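Local coordinates for retinol dehydratase (Spodoptera frugiperda, PDB 1X8L), which acts as a retinol dehydratase of the sulfotransferase 1 family, binding a retinoid beside the inactive cofactor PAP, and probably has sulfotransferase activity, at residues S70-G75 / V192-H197; L282-F287 / H309-G314. The protein carries 2 engineered substitutions. All blocks are in the same frame, centred on the assembly; numbering follows the deposited sequence.

Contact 1: residues S70-G75 / V192-H197. With A3P (adenosine-3'-5'-diphosphate), chain H; OXR (4-oxoretinol), chain E.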
# COMPACT_ATOMS: atom_id res chain seq x y z
N SER A 70 -2.36 -5.43 29.96
CA SER A 70 -2.48 -4.17 29.26
C SER A 70 -2.49 -4.42 27.77
O SER A 70 -1.92 -5.41 27.31
CB SER A 70 -1.26 -3.27 29.50
OG SER A 70 -0.09 -3.88 29.00
N TYR A 71 -3.10 -3.51 27.03
CA TYR A 71 -2.67 -3.30 25.65
C TYR A 71 -1.22 -2.74 25.77
O TYR A 71 -0.94 -1.89 26.61
CB TYR A 71 -3.60 -2.36 24.82
CG TYR A 71 -3.16 -2.38 23.38
CD1 TYR A 71 -3.68 -3.31 22.50
CD2 TYR A 71 -2.13 -1.58 22.95
CE1 TYR A 71 -3.24 -3.39 21.18
CE2 TYR A 71 -1.65 -1.67 21.65
CZ TYR A 71 -2.19 -2.59 20.79
OH TYR A 71 -1.73 -2.67 19.52
N GLN A 72 -0.32 -3.24 24.95
CA GLN A 72 1.11 -2.92 25.04
C GLN A 72 1.42 -1.41 24.98
O GLN A 72 0.64 -0.60 24.42
CB GLN A 72 1.91 -3.63 23.93
CG GLN A 72 1.39 -3.42 22.46
CD GLN A 72 2.20 -4.26 21.46
OE1 GLN A 72 3.36 -4.07 21.31
NE2 GLN A 72 1.54 -5.19 20.80
N ARG A 73 2.55 -1.08 25.57
CA ARG A 73 3.08 0.27 25.64
C ARG A 73 2.23 1.22 26.48
O ARG A 73 2.15 2.41 26.17
CB ARG A 73 3.34 0.82 24.24
CG ARG A 73 4.16 -0.11 23.35
CD ARG A 73 5.41 -0.63 24.03
NE ARG A 73 6.45 0.39 24.08
CZ ARG A 73 7.56 0.32 24.81
NH1 ARG A 73 7.83 -0.72 25.62
NH2 ARG A 73 8.43 1.30 24.69
N SER A 74 1.61 0.67 27.53
CA SER A 74 0.63 1.40 28.34
C SER A 74 1.07 1.48 29.81
O SER A 74 0.26 1.86 30.68
CB SER A 74 -0.76 0.70 28.25
OG SER A 74 -1.33 0.75 26.94
N GLY A 75 2.33 1.10 30.11
CA GLY A 75 2.86 1.10 31.48
C GLY A 75 3.03 -0.27 32.15
O GLY A 75 3.11 -0.37 33.39
N VAL A 192 2.07 5.81 19.14
CA VAL A 192 3.42 6.29 18.95
C VAL A 192 4.43 5.33 19.55
O VAL A 192 5.44 5.01 18.92
CB VAL A 192 3.62 7.73 19.52
CG1 VAL A 192 5.10 8.12 19.61
CG2 VAL A 192 2.84 8.76 18.66
N SER A 193 4.15 4.86 20.77
CA SER A 193 5.09 4.03 21.47
C SER A 193 5.18 2.68 20.79
O SER A 193 6.28 2.14 20.70
CB SER A 193 4.73 3.87 22.96
OG SER A 193 5.75 3.09 23.55
N SER A 194 4.06 2.19 20.24
CA SER A 194 4.01 0.91 19.53
C SER A 194 4.76 0.97 18.18
O SER A 194 5.44 -0.01 17.80
CB SER A 194 2.56 0.42 19.34
OG SER A 194 1.94 0.16 20.56
N PHE A 195 4.68 2.10 17.50
CA PHE A 195 5.50 2.41 16.30
C PHE A 195 6.98 2.24 16.60
O PHE A 195 7.69 1.54 15.88
CB PHE A 195 5.24 3.86 15.84
CG PHE A 195 6.17 4.37 14.75
CD1 PHE A 195 6.10 3.85 13.46
CD2 PHE A 195 7.06 5.39 14.99
CE1 PHE A 195 6.92 4.35 12.42
CE2 PHE A 195 7.89 5.89 13.98
CZ PHE A 195 7.81 5.35 12.69
N HIS A 196 7.46 2.88 17.65
CA HIS A 196 8.88 2.87 17.96
C HIS A 196 9.33 1.48 18.45
O HIS A 196 10.50 1.08 18.25
CB HIS A 196 9.22 3.97 18.99
CG HIS A 196 9.32 5.35 18.43
ND1 HIS A 196 10.31 5.74 17.55
CD2 HIS A 196 8.56 6.46 18.63
CE1 HIS A 196 10.15 7.01 17.23
NE2 HIS A 196 9.09 7.48 17.88
N HIS A 197 8.43 0.76 19.12
CA HIS A 197 8.71 -0.55 19.67
C HIS A 197 8.77 -1.59 18.51
O HIS A 197 9.60 -2.51 18.52
CB HIS A 197 7.64 -0.89 20.68
CG HIS A 197 7.62 -2.31 21.12
ND1 HIS A 197 7.05 -3.31 20.37
CD2 HIS A 197 8.02 -2.89 22.27
CE1 HIS A 197 7.15 -4.46 21.01
NE2 HIS A 197 7.76 -4.24 22.16
P1 A3P H . 6.94 5.78 25.68
O1P A3P H . 7.27 5.03 24.38
O2P A3P H . 8.29 6.40 26.19
O3P A3P H . 5.79 6.80 25.29
P2 A3P H . 5.08 -0.95 28.50
O4P A3P H . 6.00 -1.33 29.69
O5P A3P H . 3.64 -1.49 28.68
O6P A3P H . 5.72 -1.49 27.18
O5' A3P H . 5.03 0.66 28.48
C5' A3P H . 5.99 1.38 27.72
C4' A3P H . 5.90 2.88 27.94
O4' A3P H . 6.05 3.18 29.31
C3' A3P H . 7.06 3.50 27.21
O3' A3P H . 6.49 4.79 26.87
C2' A3P H . 8.09 3.86 28.23
O2' A3P H . 9.04 4.85 27.93
C1' A3P H . 7.25 3.95 29.48
N9 A3P H . 7.94 3.80 30.75
C8 A3P H . 8.66 2.73 31.15
N7 A3P H . 9.13 2.94 32.41
C5 A3P H . 8.72 4.13 32.80
C6 A3P H . 8.83 5.00 33.98
N6 A3P H . 9.55 4.52 34.99
N1 A3P H . 8.20 6.20 34.00
C2 A3P H . 7.47 6.68 32.96
N3 A3P H . 7.31 5.98 31.83
C4 A3P H . 7.93 4.67 31.73
O2 OXR E . 12.63 -10.58 14.99
C4 OXR E . 12.72 -11.36 15.93
C3 OXR E . 13.40 -12.66 15.64
C2 OXR E . 13.51 -13.61 16.81
C1 OXR E . 12.93 -13.22 18.18
C17 OXR E . 14.08 -13.24 19.19
C16 OXR E . 11.83 -14.23 18.56
C5 OXR E . 12.18 -11.01 17.24
C18 OXR E . 11.54 -9.66 17.32
C6 OXR E . 12.26 -11.86 18.29
C7 OXR E . 11.75 -11.61 19.68
C8 OXR E . 10.98 -10.62 20.12
C9 OXR E . 10.56 -10.50 21.54
C19 OXR E . 10.97 -11.45 22.65
C10 OXR E . 9.81 -9.43 21.81
C11 OXR E . 9.33 -9.07 23.12
C12 OXR E . 8.72 -7.90 23.22
C13 OXR E . 8.19 -7.39 24.49
C20 OXR E . 8.56 -8.05 25.80
C14 OXR E . 7.39 -6.32 24.46
C15 OXR E . 6.77 -5.72 25.72
O1 OXR E . 5.68 -6.49 26.24
O HOH W 1 4.92 -2.63 18.61
O HOH W 2 8.57 2.70 22.26

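Contact 2: residues L282-F287 / H309-G314. With A3P (adenosine-3'-5'-diphosphate), chain H; OXR (4-oxoretinol), chain E.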
# COMPACT_ATOMS: atom_id res chain seq x y z
N LEU A 282 11.27 4.21 40.50
CA LEU A 282 10.59 4.35 39.21
C LEU A 282 10.81 5.69 38.50
O LEU A 282 10.22 5.91 37.44
CB LEU A 282 9.06 4.08 39.32
CG LEU A 282 8.58 2.62 39.24
CD1 LEU A 282 8.64 2.08 37.86
CD2 LEU A 282 9.39 1.75 40.18
N ASN A 283 11.61 6.58 39.06
CA ASN A 283 12.08 7.76 38.33
C ASN A 283 12.48 7.36 36.91
O ASN A 283 13.15 6.34 36.72
CB ASN A 283 13.27 8.38 39.08
CG ASN A 283 13.93 9.53 38.34
OD1 ASN A 283 14.78 9.30 37.49
ND2 ASN A 283 13.57 10.77 38.68
N PHE A 284 12.07 8.13 35.91
CA PHE A 284 12.26 7.69 34.52
C PHE A 284 13.73 7.45 34.18
O PHE A 284 14.07 6.39 33.69
CB PHE A 284 11.66 8.66 33.50
CG PHE A 284 11.66 8.13 32.08
CD1 PHE A 284 10.70 7.20 31.67
CD2 PHE A 284 12.62 8.54 31.16
CE1 PHE A 284 10.71 6.70 30.36
CE2 PHE A 284 12.62 8.05 29.86
CZ PHE A 284 11.65 7.13 29.47
N GLU A 285 14.59 8.44 34.42
CA GLU A 285 16.00 8.32 33.99
C GLU A 285 16.71 7.16 34.68
O GLU A 285 17.48 6.46 34.04
CB GLU A 285 16.79 9.63 34.20
CG GLU A 285 16.28 10.87 33.44
CD GLU A 285 16.24 10.74 31.90
OE1 GLU A 285 15.38 11.44 31.28
OE2 GLU A 285 17.04 9.96 31.32
N LYS A 286 16.42 6.94 35.97
CA LYS A 286 16.97 5.80 36.73
C LYS A 286 16.50 4.43 36.17
O LYS A 286 17.31 3.53 35.96
CB LYS A 286 16.59 5.93 38.22
N PHE A 287 15.19 4.29 35.97
CA PHE A 287 14.56 3.08 35.43
C PHE A 287 15.05 2.75 34.00
O PHE A 287 15.33 1.60 33.69
CB PHE A 287 13.01 3.27 35.41
CG PHE A 287 12.21 1.99 35.48
CD1 PHE A 287 12.23 1.20 36.62
CD2 PHE A 287 11.38 1.61 34.42
CE1 PHE A 287 11.47 0.02 36.68
CE2 PHE A 287 10.63 0.43 34.46
CZ PHE A 287 10.67 -0.37 35.60
N HIS A 309 14.92 2.46 21.97
CA HIS A 309 15.04 1.93 23.32
C HIS A 309 13.68 1.48 23.84
O HIS A 309 12.65 2.05 23.51
CB HIS A 309 15.71 2.96 24.25
CG HIS A 309 17.13 3.26 23.86
ND1 HIS A 309 17.45 4.12 22.83
CD2 HIS A 309 18.30 2.77 24.33
CE1 HIS A 309 18.77 4.14 22.68
NE2 HIS A 309 19.30 3.31 23.57
N PHE A 310 13.70 0.42 24.63
CA PHE A 310 12.49 -0.13 25.23
C PHE A 310 11.89 0.80 26.31
O PHE A 310 10.65 0.87 26.46
CB PHE A 310 12.79 -1.54 25.79
CG PHE A 310 11.60 -2.23 26.38
CD1 PHE A 310 10.66 -2.85 25.56
CD2 PHE A 310 11.42 -2.28 27.75
CE1 PHE A 310 9.58 -3.51 26.10
CE2 PHE A 310 10.32 -2.93 28.29
CZ PHE A 310 9.39 -3.53 27.46
N ILE A 311 12.74 1.48 27.08
CA ILE A 311 12.29 2.61 27.91
C ILE A 311 12.76 3.85 27.13
O ILE A 311 13.95 4.05 26.99
CB ILE A 311 12.93 2.61 29.34
CG1 ILE A 311 12.92 1.22 30.00
CG2 ILE A 311 12.27 3.66 30.21
CD1 ILE A 311 11.62 0.74 30.40
N ARG A 312 11.83 4.68 26.64
CA ARG A 312 12.08 5.61 25.55
C ARG A 312 12.03 7.10 25.93
O ARG A 312 13.05 7.79 25.90
CB ARG A 312 11.09 5.30 24.41
CG ARG A 312 11.39 5.99 23.08
CD ARG A 312 10.44 5.66 21.96
NE ARG A 312 9.04 6.00 22.28
CZ ARG A 312 8.48 7.20 22.09
NH1 ARG A 312 9.17 8.21 21.60
NH2 ARG A 312 7.22 7.40 22.43
N LYS A 313 10.86 7.63 26.27
CA LYS A 313 10.75 9.05 26.65
C LYS A 313 10.01 9.26 27.96
O LYS A 313 10.46 10.03 28.80
CB LYS A 313 10.11 9.90 25.53
CG LYS A 313 10.88 9.92 24.20
CD LYS A 313 12.12 10.83 24.19
CE LYS A 313 12.91 10.66 22.87
NZ LYS A 313 14.11 11.53 22.78
N GLY A 314 8.87 8.62 28.14
CA GLY A 314 8.20 8.62 29.44
C GLY A 314 7.23 9.77 29.68
O GLY A 314 6.98 10.11 30.83
P1 A3P H . 6.94 5.78 25.68
O1P A3P H . 7.27 5.03 24.38
O2P A3P H . 8.29 6.40 26.19
O3P A3P H . 5.79 6.80 25.29
P2 A3P H . 5.08 -0.95 28.50
O4P A3P H . 6.00 -1.33 29.69
O5P A3P H . 3.64 -1.49 28.68
O6P A3P H . 5.72 -1.49 27.18
O5' A3P H . 5.03 0.66 28.48
C5' A3P H . 5.99 1.38 27.72
C4' A3P H . 5.90 2.88 27.94
O4' A3P H . 6.05 3.18 29.31
C3' A3P H . 7.06 3.50 27.21
O3' A3P H . 6.49 4.79 26.87
C2' A3P H . 8.09 3.86 28.23
O2' A3P H . 9.04 4.85 27.93
C1' A3P H . 7.25 3.95 29.48
N9 A3P H . 7.94 3.80 30.75
C8 A3P H . 8.66 2.73 31.15
N7 A3P H . 9.13 2.94 32.41
C5 A3P H . 8.72 4.13 32.80
C6 A3P H . 8.83 5.00 33.98
N6 A3P H . 9.55 4.52 34.99
N1 A3P H . 8.20 6.20 34.00
C2 A3P H . 7.47 6.68 32.96
N3 A3P H . 7.31 5.98 31.83
C4 A3P H . 7.93 4.67 31.73
O2 OXR E . 12.63 -10.58 14.99
C4 OXR E . 12.72 -11.36 15.93
C3 OXR E . 13.40 -12.66 15.64
C2 OXR E . 13.51 -13.61 16.81
C1 OXR E . 12.93 -13.22 18.18
C17 OXR E . 14.08 -13.24 19.19
C16 OXR E . 11.83 -14.23 18.56
C5 OXR E . 12.18 -11.01 17.24
C18 OXR E . 11.54 -9.66 17.32
C6 OXR E . 12.26 -11.86 18.29
C7 OXR E . 11.75 -11.61 19.68
C8 OXR E . 10.98 -10.62 20.12
C9 OXR E . 10.56 -10.50 21.54
C19 OXR E . 10.97 -11.45 22.65
C10 OXR E . 9.81 -9.43 21.81
C11 OXR E . 9.33 -9.07 23.12
C12 OXR E . 8.72 -7.90 23.22
C13 OXR E . 8.19 -7.39 24.49
C20 OXR E . 8.56 -8.05 25.80
C14 OXR E . 7.39 -6.32 24.46
C15 OXR E . 6.77 -5.72 25.72
O1 OXR E . 5.68 -6.49 26.24

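Contact 1: residues S70-G75 / V192-H197
Arg73 lies across the flank of helix 187-200, its guanidinium layered between His197 CB on one face and the C5' atom of the bound adenosine-3',5'-diphosphate (PAP) on the other. The chain bends at chi2 and chi3 (-49° and -76°), folding NE back to Ser193. That NE donates to Ser193 OG over 2.8 Å, with the oxygen near the guanidinium edge but tilted 25° out of its plane. The same hydroxyl gives its proton to O1P of the 3'-phosphate, 2.6 Å from OG. At its other end the arginine sends NH1 to O6P of the 5'-phosphate in a weak bond of 2.7 Å. One turn further along the helix, His197 is met by Gln72 of the loop almost perpendicularly, OE1 lying 3.8 Å from CE1. A water links the pair, 2.8 Å from His197 ND1 and more weakly bound to Gln72 OE1, and it also donates to Ser194 O. His197 turns NE2 to the retinoid, 3.1 Å from C14. Segment 70-75 is the 5'-phosphosulfate-binding loop of sulfotransferases, a P-loop relative between strand 66-70 and helix 76-87; Ser74 N donates to O5P, and Gly75 N to O5' and, weakly, to O5P. Arg73 thus serves both phosphates, one directly and one through a serine hydroxyl that is both acceptor and donor, and its positive charge would be expected to offset part of theirs.

Contact 2: residues L282-F287 / H309-G314
Phe284 and Ile311 lie alongside each other, pointing opposite ways, the phenyl ring running out over the backbone of 309-314. Its CB leaves the first turn of helix 284-288 pointing at that loop, and CG sits anti to the backbone N (chi1 -171°), which carries the ring between the adenine and the loop. CD1 comes down edge-on over a face of the adenine, 3.5 Å from C2. Beyond it, CE1 packs 3.4 Å from Ile311 CG2 and 3.3 Å from Gly314 CA, with O2' of the ribose at the same edge. On the other limb, CD2 and CE2 lie beneath Lys313 O, which stands 3.1 Å above one face, nearer its CE2-CZ side. CZ at the tip reaches Arg312 C, 3.6 Å away. Arg312, Lys313 and Gly314 open the RKGxxG motif that sulfotransferases use for the 3'-phosphate: Lys313 N and Gly314 N both donate to O2P, Arg312 NE donates to O1P, and Arg312 N donates to O2'. A CB on Gly314 would run into CD1 of Phe284. Cutting Phe284 back to an alanine is likely to open a gap between the adenine and Ile311 and Gly314, and leave that face of the base without its edge-on partner. One turn along, Phe287 crosses Ile311 at about a right angle, CD2 lying 4.1 Å from CD1 of the isoleucine. Leu282 O, just ahead of the helix, accepts from N6 of the adenine at 2.9 Å, and Asn283 OD1 caps the helix by taking Lys286 N on a lone pair.

Overall arrangement
From the N terminus, strand 66-70 of the parallel sheet runs into the loop of contact 1, and the chain returns 117 residues later on helix 187-200 to close it. Contact 2 begins only after that and shuts a much shorter loop, 21 residues lying between 282-287 and 309-314. The two are in series, neither nested nor crossed. They still meet in space: Arg73 NH2 lies 2.9 Å from Phe310 O, a probable hydrogen bond, and Arg312 packs against Val192 and His196. Contact 1 ties the sheet to helix 187-200, and contact 2 joins helix 284-288, at the adenine, to the loop that holds the 3'-phosphate of the same nucleotide.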